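Long-range contact in alcohol dehydrogenase IV (Corynebacterium glutamicum, PDB 3IV7), which is an iron-containing alcohol dehydrogenase family enzyme that probably reduces maleylacetate with a nicotinamide cofactor: residues S156-S167 against I209-D220. Residues are numbered along the deposited sequence; the frame is centred on the assembly and turned at random.
Sequences SELTMSLPVEMS and IVANPHSIEGRD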
ATOM      1  N   SER A 156       0.928  15.605  14.192  1.00 28.40           N
ATOM      2  CA  SER A 156      -0.384  16.117  14.571  1.00 30.95           C
ATOM      3  C   SER A 156      -0.316  17.337  15.484  1.00 28.76           C
ATOM      4  O   SER A 156      -1.310  18.021  15.652  1.00 30.74           O
ATOM      5  CB  SER A 156      -1.223  15.011  15.227  1.00 28.89           C
ATOM      6  OG  SER A 156      -0.554  14.462  16.348  1.00 29.20           O
ATOM      7  N   GLU A 157       0.851  17.620  16.066  1.00 29.04           N
ATOM      8  CA  GLU A 157       1.024  18.846  16.836  1.00 28.56           C
ATOM      9  C   GLU A 157       0.810  20.052  15.932  1.00 29.39           C
ATOM     10  O   GLU A 157       0.330  21.087  16.383  1.00 26.53           O
ATOM     11  CB  GLU A 157       2.416  18.930  17.500  1.00 31.10           C
ATOM     12  CG  GLU A 157       2.630  20.247  18.313  1.00 35.63           C
ATOM     13  CD  GLU A 157       3.820  20.167  19.296  1.00 40.90           C
ATOM     14  OE1 GLU A 157       4.904  19.648  18.918  1.00 38.14           O
ATOM     15  OE2 GLU A 157       3.673  20.640  20.432  1.00 47.98           O
ATOM     16  N   LEU A 158       1.159  19.905  14.654  1.00 30.49           N
ATOM     17  CA  LEU A 158       1.022  20.982  13.674  1.00 30.73           C
ATOM     18  C   LEU A 158      -0.454  21.183  13.258  1.00 29.65           C
ATOM     19  O   LEU A 158      -0.756  22.080  12.539  1.00 29.49           O
ATOM     20  CB  LEU A 158       1.874  20.671  12.421  1.00 27.07           C
ATOM     21  CG  LEU A 158       3.360  20.343  12.686  1.00 28.55           C
ATOM     22  CD1 LEU A 158       4.075  20.081  11.351  1.00 27.19           C
ATOM     23  CD2 LEU A 158       4.075  21.478  13.493  1.00 22.69           C
ATOM     24  N   THR A 159      -1.334  20.278  13.679  1.00 28.83           N
ATOM     25  CA  THR A 159      -2.739  20.362  13.362  1.00 29.94           C
ATOM     26  C   THR A 159      -3.585  20.811  14.574  1.00 29.58           C
ATOM     27  O   THR A 159      -4.810  20.944  14.458  1.00 30.50           O
ATOM     28  CB  THR A 159      -3.282  18.982  12.846  1.00 30.55           C
ATOM     29  OG1 THR A 159      -3.098  17.981  13.850  1.00 35.02           O
ATOM     30  CG2 THR A 159      -2.570  18.552  11.609  1.00 31.21           C
HETATM   31  N   MSE A 160      -2.939  21.029  15.731  1.00 26.82           N
HETATM   32  CA  MSE A 160      -3.656  21.385  16.923  1.00 25.18           C
HETATM   33  C   MSE A 160      -4.395  22.704  16.766  1.00 26.43           C
HETATM   34  O   MSE A 160      -5.471  22.875  17.314  1.00 27.69           O
HETATM   35  CB  MSE A 160      -2.726  21.437  18.137  1.00 23.94           C
HETATM   36  CG  MSE A 160      -2.096  20.069  18.480  1.00 32.46           C
HETATM   37 SE   MSE A 160      -3.308  18.917  19.398  0.75 28.31          SE
HETATM   38  CE  MSE A 160      -2.915  17.254  18.535  1.00 23.62           C
ATOM     39  N   SER A 161      -3.831  23.622  16.009  1.00 26.66           N
ATOM     40  CA  SER A 161      -4.455  24.923  15.811  1.00 32.23           C
ATOM     41  C   SER A 161      -5.403  24.966  14.606  1.00 28.72           C
ATOM     42  O   SER A 161      -5.946  25.994  14.320  1.00 28.27           O
ATOM     43  CB  SER A 161      -3.391  25.991  15.648  1.00 32.52           C
ATOM     44  OG  SER A 161      -2.642  25.710  14.500  1.00 37.22           O
ATOM     45  N   LEU A 162      -5.551  23.863  13.871  1.00 27.04           N
ATOM     46  CA  LEU A 162      -6.481  23.861  12.728  1.00 26.92           C
ATOM     47  C   LEU A 162      -7.914  24.015  13.254  1.00 25.85           C
ATOM     48  O   LEU A 162      -8.359  23.203  14.073  1.00 27.34           O
ATOM     49  CB  LEU A 162      -6.371  22.574  11.954  1.00 27.80           C
ATOM     50  CG  LEU A 162      -7.005  22.581  10.573  1.00 27.66           C
ATOM     51  CD1 LEU A 162      -6.361  23.677   9.711  1.00 25.08           C
ATOM     52  CD2 LEU A 162      -6.796  21.223   9.974  1.00 27.71           C
ATOM     53  N   PRO A 163      -8.634  25.073  12.820  1.00 26.63           N
ATOM     54  CA  PRO A 163      -9.962  25.262  13.381  1.00 27.28           C
ATOM     55  C   PRO A 163     -10.873  24.059  13.150  1.00 25.93           C
ATOM     56  O   PRO A 163     -10.720  23.357  12.167  1.00 25.16           O
ATOM     57  CB  PRO A 163     -10.478  26.509  12.638  1.00 30.81           C
ATOM     58  CG  PRO A 163      -9.256  27.272  12.320  1.00 30.45           C
ATOM     59  CD  PRO A 163      -8.234  26.207  11.964  1.00 29.65           C
ATOM     60  N   VAL A 164     -11.817  23.852  14.035  1.00 24.19           N
ATOM     61  CA  VAL A 164     -12.712  22.686  13.951  1.00 29.49           C
ATOM     62  C   VAL A 164     -13.487  22.639  12.622  1.00 27.28           C
ATOM     63  O   VAL A 164     -13.527  21.612  11.957  1.00 26.90           O
ATOM     64  CB  VAL A 164     -13.707  22.640  15.115  1.00 29.92           C
ATOM     65  CG1 VAL A 164     -14.660  21.485  14.936  1.00 30.82           C
ATOM     66  CG2 VAL A 164     -12.959  22.533  16.469  1.00 37.24           C
ATOM     67  N   GLU A 165     -14.061  23.753  12.218  1.00 27.86           N
ATOM     68  CA  GLU A 165     -14.820  23.780  10.951  1.00 30.57           C
ATOM     69  C   GLU A 165     -13.969  23.371   9.756  1.00 27.44           C
ATOM     70  O   GLU A 165     -14.354  22.487   8.990  1.00 27.08           O
ATOM     71  CB  GLU A 165     -15.471  25.158  10.737  1.00 31.52           C
ATOM     72  CG  GLU A 165     -16.566  25.404  11.725  1.00 46.22           C
ATOM     73  CD  GLU A 165     -17.352  26.699  11.467  1.00 56.04           C
ATOM     74  OE1 GLU A 165     -16.923  27.519  10.620  1.00 52.06           O
ATOM     75  OE2 GLU A 165     -18.412  26.873  12.110  1.00 56.58           O
HETATM   76  N   MSE A 166     -12.791  23.971   9.615  1.00 26.65           N
HETATM   77  CA  MSE A 166     -11.865  23.566   8.544  1.00 27.50           C
HETATM   78  C   MSE A 166     -11.414  22.102   8.697  1.00 30.08           C
HETATM   79  O   MSE A 166     -11.308  21.376   7.704  1.00 28.89           O
HETATM   80  CB  MSE A 166     -10.646  24.495   8.509  1.00 29.62           C
HETATM   81  CG  MSE A 166      -9.596  24.122   7.480  1.00 30.48           C
HETATM   82 SE   MSE A 166     -10.296  24.029   5.608  0.75 36.52          SE
HETATM   83  CE  MSE A 166      -8.609  23.413   4.694  1.00 34.30           C
ATOM     84  N   SER A 167     -11.175  21.673   9.946  1.00 26.79           N
ATOM     85  CA  SER A 167     -10.729  20.320  10.227  1.00 26.34           C
ATOM     86  C   SER A 167     -11.787  19.324   9.746  1.00 25.10           C
ATOM     87  O   SER A 167     -11.465  18.294   9.126  1.00 24.95           O
ATOM     88  CB  SER A 167     -10.491  20.120  11.740  1.00 25.23           C
ATOM     89  OG  SER A 167      -9.479  20.966  12.265  1.00 27.57           O
ATOM     90  N   ILE A 209     -12.027  15.060  17.328  1.00 22.17           N
ATOM     91  CA  ILE A 209     -11.524  16.427  17.125  1.00 23.95           C
ATOM     92  C   ILE A 209     -12.603  17.465  17.471  1.00 26.15           C
ATOM     93  O   ILE A 209     -12.302  18.513  18.065  1.00 25.55           O
ATOM     94  CB  ILE A 209     -11.024  16.641  15.666  1.00 24.50           C
ATOM     95  CG1 ILE A 209      -9.755  15.805  15.424  1.00 27.28           C
ATOM     96  CG2 ILE A 209     -10.767  18.164  15.378  1.00 21.31           C
ATOM     97  CD1 ILE A 209      -9.433  15.559  14.024  1.00 25.65           C
ATOM     98  N   VAL A 210     -13.858  17.161  17.141  1.00 26.54           N
ATOM     99  CA  VAL A 210     -14.987  18.078  17.474  1.00 25.10           C
ATOM    100  C   VAL A 210     -15.228  18.072  18.975  1.00 24.56           C
ATOM    101  O   VAL A 210     -15.417  19.107  19.576  1.00 24.75           O
ATOM    102  CB  VAL A 210     -16.284  17.676  16.734  1.00 23.98           C
ATOM    103  CG1 VAL A 210     -17.472  18.490  17.255  1.00 20.97           C
ATOM    104  CG2 VAL A 210     -16.095  17.838  15.183  1.00 23.79           C
ATOM    105  N   ALA A 211     -15.165  16.884  19.572  1.00 22.82           N
ATOM    106  CA  ALA A 211     -15.258  16.731  21.005  1.00 23.46           C
ATOM    107  C   ALA A 211     -14.090  17.435  21.763  1.00 19.94           C
ATOM    108  O   ALA A 211     -14.283  17.945  22.883  1.00 23.82           O
ATOM    109  CB  ALA A 211     -15.325  15.199  21.386  1.00 24.11           C
ATOM    110  N   ASN A 212     -12.908  17.416  21.160  1.00 21.62           N
ATOM    111  CA  ASN A 212     -11.703  18.030  21.715  1.00 22.46           C
ATOM    112  C   ASN A 212     -10.744  18.371  20.588  1.00 22.05           C
ATOM    113  O   ASN A 212     -10.083  17.474  20.004  1.00 21.79           O
ATOM    114  CB  ASN A 212     -11.024  17.104  22.717  1.00 22.66           C
ATOM    115  CG  ASN A 212      -9.739  17.732  23.339  1.00 21.48           C
ATOM    116  OD1 ASN A 212      -9.357  18.846  23.012  1.00 24.48           O
ATOM    117  ND2 ASN A 212      -9.112  17.007  24.245  1.00 21.85           N
ATOM    118  N   PRO A 213     -10.692  19.653  20.209  1.00 20.86           N
ATOM    119  CA  PRO A 213      -9.825  20.052  19.055  1.00 22.66           C
ATOM    120  C   PRO A 213      -8.334  19.700  19.242  1.00 21.31           C
ATOM    121  O   PRO A 213      -7.595  19.680  18.271  1.00 20.96           O
ATOM    122  CB  PRO A 213     -10.010  21.582  18.993  1.00 22.45           C
ATOM    123  CG  PRO A 213     -11.348  21.818  19.616  1.00 22.65           C
ATOM    124  CD  PRO A 213     -11.524  20.774  20.683  1.00 22.48           C
ATOM    125  N   HIS A 214      -7.922  19.417  20.477  1.00 23.00           N
ATOM    126  CA  HIS A 214      -6.520  19.047  20.755  1.00 24.21           C
ATOM    127  C   HIS A 214      -6.333  17.545  21.069  1.00 27.28           C
ATOM    128  O   HIS A 214      -5.307  17.158  21.638  1.00 27.28           O
ATOM    129  CB  HIS A 214      -5.991  19.870  21.921  1.00 24.78           C
ATOM    130  CG  HIS A 214      -5.913  21.316  21.625  1.00 19.53           C
ATOM    131  ND1 HIS A 214      -5.955  22.277  22.608  1.00 19.51           N
ATOM    132  CD2 HIS A 214      -5.918  21.980  20.441  1.00 23.44           C
ATOM    133  CE1 HIS A 214      -5.888  23.472  22.043  1.00 21.71           C
ATOM    134  NE2 HIS A 214      -5.881  23.318  20.730  1.00 18.45           N
ATOM    135  N   SER A 215      -7.339  16.725  20.759  1.00 23.48           N
ATOM    136  CA  SER A 215      -7.232  15.257  20.970  1.00 25.22           C
ATOM    137  C   SER A 215      -6.085  14.705  20.124  1.00 24.91           C
ATOM    138  O   SER A 215      -6.124  14.759  18.876  1.00 27.07           O
ATOM    139  CB  SER A 215      -8.507  14.570  20.568  1.00 26.17           C
ATOM    140  OG  SER A 215      -8.338  13.153  20.567  1.00 24.92           O
ATOM    141  N   ILE A 216      -5.028  14.244  20.773  1.00 25.40           N
ATOM    142  CA  ILE A 216      -3.910  13.669  20.019  1.00 26.48           C
ATOM    143  C   ILE A 216      -4.426  12.411  19.295  1.00 24.51           C
ATOM    144  O   ILE A 216      -4.194  12.238  18.100  1.00 26.63           O
ATOM    145  CB  ILE A 216      -2.668  13.349  20.915  1.00 26.94           C
ATOM    146  CG1 ILE A 216      -2.087  14.664  21.477  1.00 28.87           C
ATOM    147  CG2 ILE A 216      -1.556  12.552  20.050  1.00 22.51           C
ATOM    148  CD1 ILE A 216      -0.941  14.475  22.473  1.00 25.39           C
ATOM    149  N   GLU A 217      -5.202  11.592  19.996  1.00 24.73           N
ATOM    150  CA  GLU A 217      -5.749  10.380  19.375  1.00 26.08           C
ATOM    151  C   GLU A 217      -6.540  10.726  18.102  1.00 26.94           C
ATOM    152  O   GLU A 217      -6.275  10.183  17.025  1.00 23.44           O
ATOM    153  CB  GLU A 217      -6.637   9.626  20.358  1.00 28.02           C
ATOM    154  CG  GLU A 217      -7.118   8.271  19.817  1.00 34.11           C
ATOM    155  CD  GLU A 217      -7.977   7.530  20.826  1.00 32.37           C
ATOM    156  OE1 GLU A 217      -7.818   7.773  22.008  1.00 43.06           O
ATOM    157  OE2 GLU A 217      -8.819   6.725  20.419  1.00 44.53           O
ATOM    158  N   GLY A 218      -7.450  11.686  18.206  1.00 25.30           N
ATOM    159  CA  GLY A 218      -8.283  12.072  17.055  1.00 26.02           C
ATOM    160  C   GLY A 218      -7.509  12.722  15.942  1.00 25.93           C
ATOM    161  O   GLY A 218      -7.718  12.415  14.740  1.00 25.46           O
ATOM    162  N   ARG A 219      -6.602  13.622  16.305  1.00 25.84           N
ATOM    163  CA  ARG A 219      -5.779  14.281  15.313  1.00 27.03           C
ATOM    164  C   ARG A 219      -4.865  13.302  14.559  1.00 28.37           C
ATOM    165  O   ARG A 219      -4.597  13.485  13.347  1.00 25.97           O
ATOM    166  CB  ARG A 219      -4.971  15.384  15.944  1.00 25.93           C
ATOM    167  CG  ARG A 219      -5.817  16.591  16.443  1.00 24.95           C
ATOM    168  CD  ARG A 219      -6.390  17.347  15.333  1.00 24.81           C
ATOM    169  NE  ARG A 219      -6.970  18.607  15.760  1.00 27.40           N
ATOM    170  CZ  ARG A 219      -7.530  19.494  14.942  1.00 26.14           C
ATOM    171  NH1 ARG A 219      -7.619  19.259  13.614  1.00 26.10           N
ATOM    172  NH2 ARG A 219      -8.043  20.622  15.452  1.00 25.06           N
ATOM    173  N   ASP A 220      -4.369  12.297  15.254  1.00 26.61           N
ATOM    174  CA  ASP A 220      -3.513  11.290  14.608  1.00 27.92           C
ATOM    175  C   ASP A 220      -4.356  10.452  13.666  1.00 26.87           C
ATOM    176  O   ASP A 220      -3.977  10.239  12.526  1.00 30.82           O
ATOM    177  CB  ASP A 220      -2.825  10.378  15.640  1.00 25.76           C
ATOM    178  CG  ASP A 220      -1.624  11.043  16.319  1.00 27.19           C
ATOM    179  OD1 ASP A 220      -1.009  11.938  15.706  1.00 30.47           O
ATOM    180  OD2 ASP A 220      -1.251  10.583  17.414  1.00 27.46           O
TER
HETATM  181  O   HOH W   1       1.490  12.734  14.336  1.00 33.02           O
HETATM  182  O   HOH W   2      -4.571  15.974  12.643  1.00 22.56           O
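At the junction between the parallel-sheet domain and the helical domain of this iron-containing alcohol dehydrogenase, Arg219 reaches from helix 216-236 into the linker that runs from strand 151-154 to helix 164-181. Arg219 NH2 donates to Leu162 O at 2.9 Å, in the carbonyl plane, and Arg219 NH1 to Ser167 OG, also at 2.9 Å and close to the guanidinium plane. The NE/NH2 edge turns back on its own segment: Arg219 NE (2.8 Å) and NH2 (3.0 Å) both donate to Pro213 O, a side-on grip on one carbonyl. Thr159 O lies over the centre of one guanidinium face, 3.1 Å from Arg219 CZ, where it probably feels the positive charge, although the angle is poor for a hydrogen bond to any of the three nitrogens; Ile209 CG2 covers the opposite face. With Tyr122 OH as a further partner of NH1, bonds at the rim and cover on both faces should hold the guanidinium in place. The arginine thus ties the start of helix 164-181 to the loop 212-215, which joins helices 189-211 and 216-236 in the all-helical C-terminal half. Ser167 OG is itself anchored, donating to Pro163 O one helical turn back.

Selenomethionine Met160 folds over the aliphatic part of Arg219. Bends about the CB-CG bond (chi2 -78°) and the CG-SE bond bring Met160 CE to 3.6 Å from Arg219 CG, while its SE passes obliquely by the His214 ring, whose edge faces Met160 O. Nearer the start of the linker, Ser156 OG donates to Asp220 OD1 from above the carboxylate plane, and a water bridges Ser156 N to the same oxygen. Another water links Thr159 OG1 with Arg219 O. At the other end, Val164 straddles the helix end, CG1 against Val210 CG2 and Val164 CG2 3.6 Å from Pro213 CG.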